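Local coordinates for protein tannase (Fusobacterium nucleatum subsp. nucleatum ATCC 25586, PDB 6YQ4) that hydrolyses gallotannins as a tannase, probably as a serine esterase of the alpha/beta-hydrolase fold, and also binds magnesium, at residues C207-L212 against Q474-D479; R437-A442 against G478-E483. One frame throughout, in Å; residues are numbered along the deposited sequence.

Contact 1 (C207-L212 against Q474-D479)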
loop_
_atom_site.group_PDB
_atom_site.type_symbol
_atom_site.label_atom_id
_atom_site.label_comp_id
_atom_site.label_asym_id
_atom_site.label_seq_id
_atom_site.Cartn_x
_atom_site.Cartn_y
_atom_site.Cartn_z
ATOM N N CYS A 207 0.385 -2.703 5.131
ATOM C CA CYS A 207 1.412 -1.724 5.464
ATOM C C CYS A 207 1.554 -0.645 4.398
ATOM O O CYS A 207 2.663 -0.424 3.908
ATOM C CB CYS A 207 2.741 -2.435 5.708
ATOM S SG CYS A 207 3.292 -3.631 4.429
ATOM N N PRO A 208 0.476 0.040 4.006
ATOM C CA PRO A 208 0.585 0.989 2.889
ATOM C C PRO A 208 1.614 2.068 3.188
ATOM O O PRO A 208 1.624 2.655 4.268
ATOM C CB PRO A 208 -0.825 1.592 2.777
ATOM C CG PRO A 208 -1.479 1.345 4.111
ATOM C CD PRO A 208 -0.854 0.074 4.649
ATOM N N ILE A 209 2.479 2.334 2.216
ATOM C CA ILE A 209 3.412 3.452 2.312
ATOM C C ILE A 209 2.787 4.625 1.570
ATOM O O ILE A 209 3.132 4.865 0.404
ATOM C CB ILE A 209 4.807 3.091 1.735
ATOM C CG1 ILE A 209 5.368 1.803 2.349
ATOM C CG2 ILE A 209 5.824 4.224 1.886
ATOM C CD1 ILE A 209 5.502 1.821 3.832
ATOM N N THR A 210 1.848 5.341 2.219
ATOM C CA THR A 210 1.145 6.514 1.663
ATOM C C THR A 210 1.385 7.780 2.467
ATOM O O THR A 210 2.188 7.811 3.410
ATOM C CB THR A 210 -0.385 6.392 1.626
ATOM O OG1 THR A 210 -0.888 5.675 2.775
ATOM C CG2 THR A 210 -0.893 5.891 0.329
ATOM N N ASN A 211 0.591 8.809 2.124
ATOM C CA ASN A 211 0.686 10.125 2.749
ATOM C C ASN A 211 2.136 10.613 2.770
ATOM O O ASN A 211 2.611 11.150 3.781
ATOM C CB ASN A 211 0.113 10.072 4.149
ATOM C CG ASN A 211 -0.485 11.377 4.595
ATOM O OD1 ASN A 211 -0.251 12.417 3.983
ATOM N ND2 ASN A 211 -1.307 11.323 5.670
ATOM N N LEU A 212 2.838 10.430 1.634
ATOM C CA LEU A 212 4.304 10.521 1.625
ATOM C C LEU A 212 4.802 11.867 2.140
ATOM O O LEU A 212 5.712 11.926 2.973
ATOM C CB LEU A 212 4.844 10.256 0.220
ATOM C CG LEU A 212 4.606 8.799 -0.140
ATOM C CD1 LEU A 212 5.055 8.514 -1.547
ATOM C CD2 LEU A 212 5.303 7.928 0.873
ATOM N N GLN A 474 4.531 -8.494 14.174
ATOM C CA GLN A 474 4.521 -8.543 12.718
ATOM C C GLN A 474 5.263 -7.331 12.170
ATOM O O GLN A 474 4.942 -6.190 12.518
ATOM C CB GLN A 474 3.079 -8.585 12.192
ATOM C CG GLN A 474 2.933 -8.357 10.689
ATOM C CD GLN A 474 3.531 -9.503 9.888
ATOM O OE1 GLN A 474 3.116 -10.658 10.039
ATOM N NE2 GLN A 474 4.520 -9.191 9.035
ATOM N N GLY A 475 6.266 -7.577 11.338
ATOM C CA GLY A 475 6.994 -6.529 10.667
ATOM C C GLY A 475 6.414 -6.238 9.303
ATOM O O GLY A 475 5.256 -6.572 9.004
ATOM N N HIS A 476 7.244 -5.615 8.454
ATOM C CA HIS A 476 6.820 -5.269 7.106
ATOM C C HIS A 476 6.521 -6.535 6.314
ATOM O O HIS A 476 7.246 -7.528 6.404
ATOM C CB HIS A 476 7.899 -4.434 6.410
ATOM C CG HIS A 476 7.377 -3.487 5.367
ATOM N ND1 HIS A 476 6.442 -2.511 5.640
ATOM C CD2 HIS A 476 7.670 -3.364 4.050
ATOM C CE1 HIS A 476 6.188 -1.824 4.540
ATOM N NE2 HIS A 476 6.932 -2.312 3.565
ATOM N N GLY A 477 5.417 -6.514 5.577
ATOM C CA GLY A 477 5.024 -7.649 4.762
ATOM C C GLY A 477 3.526 -7.658 4.530
ATOM O O GLY A 477 2.786 -6.830 5.042
ATOM N N GLY A 478 3.093 -8.625 3.726
ATOM C CA GLY A 478 1.691 -8.761 3.391
ATOM C C GLY A 478 1.355 -10.220 3.174
ATOM O O GLY A 478 2.238 -11.077 3.111
ATOM N N ASP A 479 0.053 -10.490 3.091
ATOM C CA ASP A 479 -0.479 -11.809 2.729
ATOM C C ASP A 479 -0.080 -12.884 3.728
ATOM O O ASP A 479 0.039 -14.055 3.364
ATOM C CB ASP A 479 -0.043 -12.232 1.315
ATOM C CG ASP A 479 -0.609 -11.333 0.232
ATOM O OD1 ASP A 479 -0.209 -11.515 -0.935
ATOM O OD2 ASP A 479 -1.461 -10.458 0.531
#
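With chi1 at 50°, Cys207 holds its SG between its own backbone N and carbonyl carbon, and the sulfur is thereby aimed at His476, whose CG is turned anti to the backbone N (chi1 -152°) so that the imidazole swings in over it. The pair belongs to the heart of an alpha/beta-hydrolase: residues 207-212 follow strand 202-206, and residues 474-479 form the loop after strand 465-469, where this fold carries its histidine. The sulfur lies over one face of the ring, 3.8 Å from Cys207 SG to the His476 centroid and displaced toward the rim, nearest to CE1 at 3.4 Å. Behind the sulfur, Cys207 CB lies 3.7 Å from both ND1 and CE1 of His476. From another direction comes Ile209, whose side chain crosses that of the histidine obliquely; Ile209 CD1 stops 3.8 Å from His476 CE1.

Both ring nitrogens are occupied elsewhere: ND1 is hydrogen-bonded to Asp444 OD2 and NE2 to Ser166 OG, consistent with a Ser-His-Asp charge relay with the serine on a nucleophile elbow. The contact thus illustrates how an imidazole can be held through its two nitrogens, here by Ser166 and Asp444, while one sulfur and one methyl carbon pack against it near CE1, the carbon between those nitrogens. Beyond the ring, the cysteine sulfur also comes close to the main chain of the histidine loop, with Cys207 SG 3.3 Å from Gly477 O.

Contact 2 (R437-A442 against G478-E483)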
loop_
_atom_site.group_PDB
_atom_site.type_symbol
_atom_site.label_atom_id
_atom_site.label_comp_id
_atom_site.label_asym_id
_atom_site.label_seq_id
_atom_site.Cartn_x
_atom_site.Cartn_y
_atom_site.Cartn_z
ATOM N N ARG A 437 -9.820 -3.029 4.259
ATOM C CA ARG A 437 -9.082 -3.823 5.233
ATOM C C ARG A 437 -7.633 -3.349 5.215
ATOM O O ARG A 437 -6.981 -3.355 4.162
ATOM C CB ARG A 437 -9.185 -5.325 4.934
ATOM C CG ARG A 437 -8.665 -6.201 6.065
ATOM C CD ARG A 437 -8.541 -7.612 5.595
ATOM N NE ARG A 437 -8.252 -8.572 6.660
ATOM C CZ ARG A 437 -7.082 -9.186 6.823
ATOM N NH1 ARG A 437 -6.045 -8.914 6.013
ATOM N NH2 ARG A 437 -6.938 -10.066 7.807
ATOM N N ILE A 438 -7.141 -2.933 6.376
ATOM C CA ILE A 438 -5.858 -2.263 6.520
ATOM C C ILE A 438 -5.107 -2.971 7.638
ATOM O O ILE A 438 -5.683 -3.251 8.698
ATOM C CB ILE A 438 -6.038 -0.759 6.827
ATOM C CG1 ILE A 438 -6.650 -0.016 5.646
ATOM C CG2 ILE A 438 -4.749 -0.100 7.176
ATOM C CD1 ILE A 438 -7.120 1.391 6.026
ATOM N N ARG A 439 -3.847 -3.315 7.381
ATOM C CA ARG A 439 -3.006 -4.016 8.339
ATOM C C ARG A 439 -1.686 -3.290 8.412
ATOM O O ARG A 439 -1.093 -2.982 7.372
ATOM C CB ARG A 439 -2.756 -5.484 7.945
ATOM C CG ARG A 439 -3.933 -6.462 8.165
ATOM C CD ARG A 439 -4.407 -6.476 9.630
ATOM N NE ARG A 439 -5.584 -7.327 9.863
ATOM C CZ ARG A 439 -6.851 -6.906 9.787
ATOM N NH1 ARG A 439 -7.130 -5.641 9.474
ATOM N NH2 ARG A 439 -7.847 -7.746 10.041
ATOM N N HIS A 440 -1.207 -3.031 9.620
ATOM C CA HIS A 440 0.162 -2.547 9.787
ATOM C C HIS A 440 0.730 -3.189 11.036
ATOM O O HIS A 440 0.181 -3.002 12.123
ATOM C CB HIS A 440 0.218 -1.021 9.891
ATOM C CG HIS A 440 1.608 -0.487 10.008
ATOM N ND1 HIS A 440 2.328 -0.037 8.921
ATOM C CD2 HIS A 440 2.428 -0.363 11.080
ATOM C CE1 HIS A 440 3.523 0.360 9.322
ATOM N NE2 HIS A 440 3.608 0.173 10.628
ATOM N N GLY A 441 1.823 -3.931 10.888
ATOM C CA GLY A 441 2.313 -4.744 11.988
ATOM C C GLY A 441 2.861 -3.918 13.144
ATOM O O GLY A 441 3.469 -2.862 12.961
ATOM N N ALA A 442 2.667 -4.441 14.356
ATOM C CA ALA A 442 3.062 -3.745 15.575
ATOM C C ALA A 442 4.581 -3.522 15.695
ATOM O O ALA A 442 4.995 -2.647 16.462
ATOM C CB ALA A 442 2.520 -4.523 16.780
ATOM N N GLY A 478 3.093 -8.625 3.726
ATOM C CA GLY A 478 1.691 -8.761 3.391
ATOM C C GLY A 478 1.355 -10.220 3.174
ATOM O O GLY A 478 2.238 -11.077 3.111
ATOM N N ASP A 479 0.053 -10.490 3.091
ATOM C CA ASP A 479 -0.479 -11.809 2.729
ATOM C C ASP A 479 -0.080 -12.884 3.728
ATOM O O ASP A 479 0.039 -14.055 3.364
ATOM C CB ASP A 479 -0.043 -12.232 1.315
ATOM C CG ASP A 479 -0.609 -11.333 0.232
ATOM O OD1 ASP A 479 -0.209 -11.515 -0.935
ATOM O OD2 ASP A 479 -1.461 -10.458 0.531
ATOM N N TYR A 480 0.169 -12.512 4.984
ATOM C CA TYR A 480 0.559 -13.506 5.976
ATOM C C TYR A 480 -0.645 -14.120 6.678
ATOM O O TYR A 480 -0.469 -14.964 7.562
ATOM C CB TYR A 480 1.500 -12.885 7.003
ATOM C CG TYR A 480 1.055 -11.509 7.415
ATOM C CD1 TYR A 480 1.573 -10.387 6.797
ATOM C CD2 TYR A 480 0.106 -11.330 8.415
ATOM C CE1 TYR A 480 1.175 -9.136 7.151
ATOM C CE2 TYR A 480 -0.317 -10.072 8.763
ATOM C CZ TYR A 480 0.223 -8.978 8.130
ATOM O OH TYR A 480 -0.165 -7.708 8.474
ATOM N N ASP A 481 -1.852 -13.740 6.274
ATOM C CA ASP A 481 -3.100 -14.094 6.945
ATOM C C ASP A 481 -4.186 -14.391 5.916
ATOM O O ASP A 481 -5.320 -13.920 6.023
ATOM C CB ASP A 481 -3.540 -12.947 7.857
ATOM C CG ASP A 481 -3.688 -11.625 7.095
ATOM O OD1 ASP A 481 -4.329 -10.692 7.623
ATOM O OD2 ASP A 481 -3.166 -11.520 5.956
ATOM N N LEU A 482 -3.849 -15.177 4.884
ATOM C CA LEU A 482 -4.777 -15.325 3.760
ATOM C C LEU A 482 -6.115 -15.918 4.185
ATOM O O LEU A 482 -7.144 -15.631 3.558
ATOM C CB LEU A 482 -4.160 -16.184 2.654
ATOM C CG LEU A 482 -2.980 -15.508 1.951
ATOM C CD1 LEU A 482 -2.532 -16.293 0.731
ATOM C CD2 LEU A 482 -3.328 -14.079 1.571
ATOM N N GLU A 483 -6.131 -16.773 5.213
ATOM C CA GLU A 483 -7.403 -17.356 5.638
ATOM C C GLU A 483 -8.330 -16.272 6.188
ATOM O O GLU A 483 -9.476 -16.151 5.760
ATOM C CB GLU A 483 -7.185 -18.460 6.673
ATOM C CG GLU A 483 -8.465 -18.839 7.411
ATOM C CD GLU A 483 -8.343 -20.137 8.209
ATOM O OE1 GLU A 483 -9.385 -20.673 8.651
ATOM O OE2 GLU A 483 -7.210 -20.622 8.398
HETATM O O HOH W 1 -4.429 -10.038 10.511
#
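The guanidinium of Arg437 offers its edge to Asp481 and one face to Arg439, whose CZ sits 3.6 Å above the Arg437 plane, displaced toward the rim. The Arg439 guanidinium in turn has Arg437 CZ over one face and a water at its edge, while the Tyr480 ring has Asp481 OD2 over one face, near the rim. Arg437 NH1 and NH2 converge end-on on a single oxygen, Asp481 OD1, near the guanidinium plane. In this salt bridge Arg437 NH2 is 2.7 Å from Asp481 OD1 (N-H...O angle 151°) and Arg437 NH1 2.9 Å, more bent. Both nitrogens reach OD1 from the same face of the carboxylate, whose plane is turned 41° from the guanidinium. An extended chain from CG to NE carries Arg437 this far.

In the alpha/beta-hydrolase fold, the bridge ties strand 435-439 of the central sheet to the start of helix 482-493. Asp481, at the N-cap position, makes no side-chain capping bond; its OD2 is hydrogen-bonded to Tyr206.

Asp481 OD1 lies well out of the Arg439 plane, 4.2 Å from Arg439 NE, a link of charges only; the water accepts from NE and donates to OD1. The carboxylate probably offsets part of the charge of both arginines. Bonds from Arg439 NH1 to Ile438 O and NH2 to Asn467 OD1 fix its rotation. Tyr480 OH comes against its aliphatic start, 3.5 Å from Arg439 CB.

Contacts 1 and 2 have centres about 9 Å apart and end on the same stretch of chain, sharing Gly478 and Asp479. In chain order, 207-212 comes first, then 437-442, then the continuous run 474-483 that serves both. The first two segments are joined just past the end of strand 202-206, which runs parallel beside 435-439 in the central sheet: Cys207 N lies 2.7 Å from Arg439 O, a probable hydrogen bond. Gln474 packs on Gly441 and Tyr480. The loop carrying the probable catalytic histidine therefore packs against the loop after strand 202-206, and a few residues later a salt bridge joins the same run to strand 435-439.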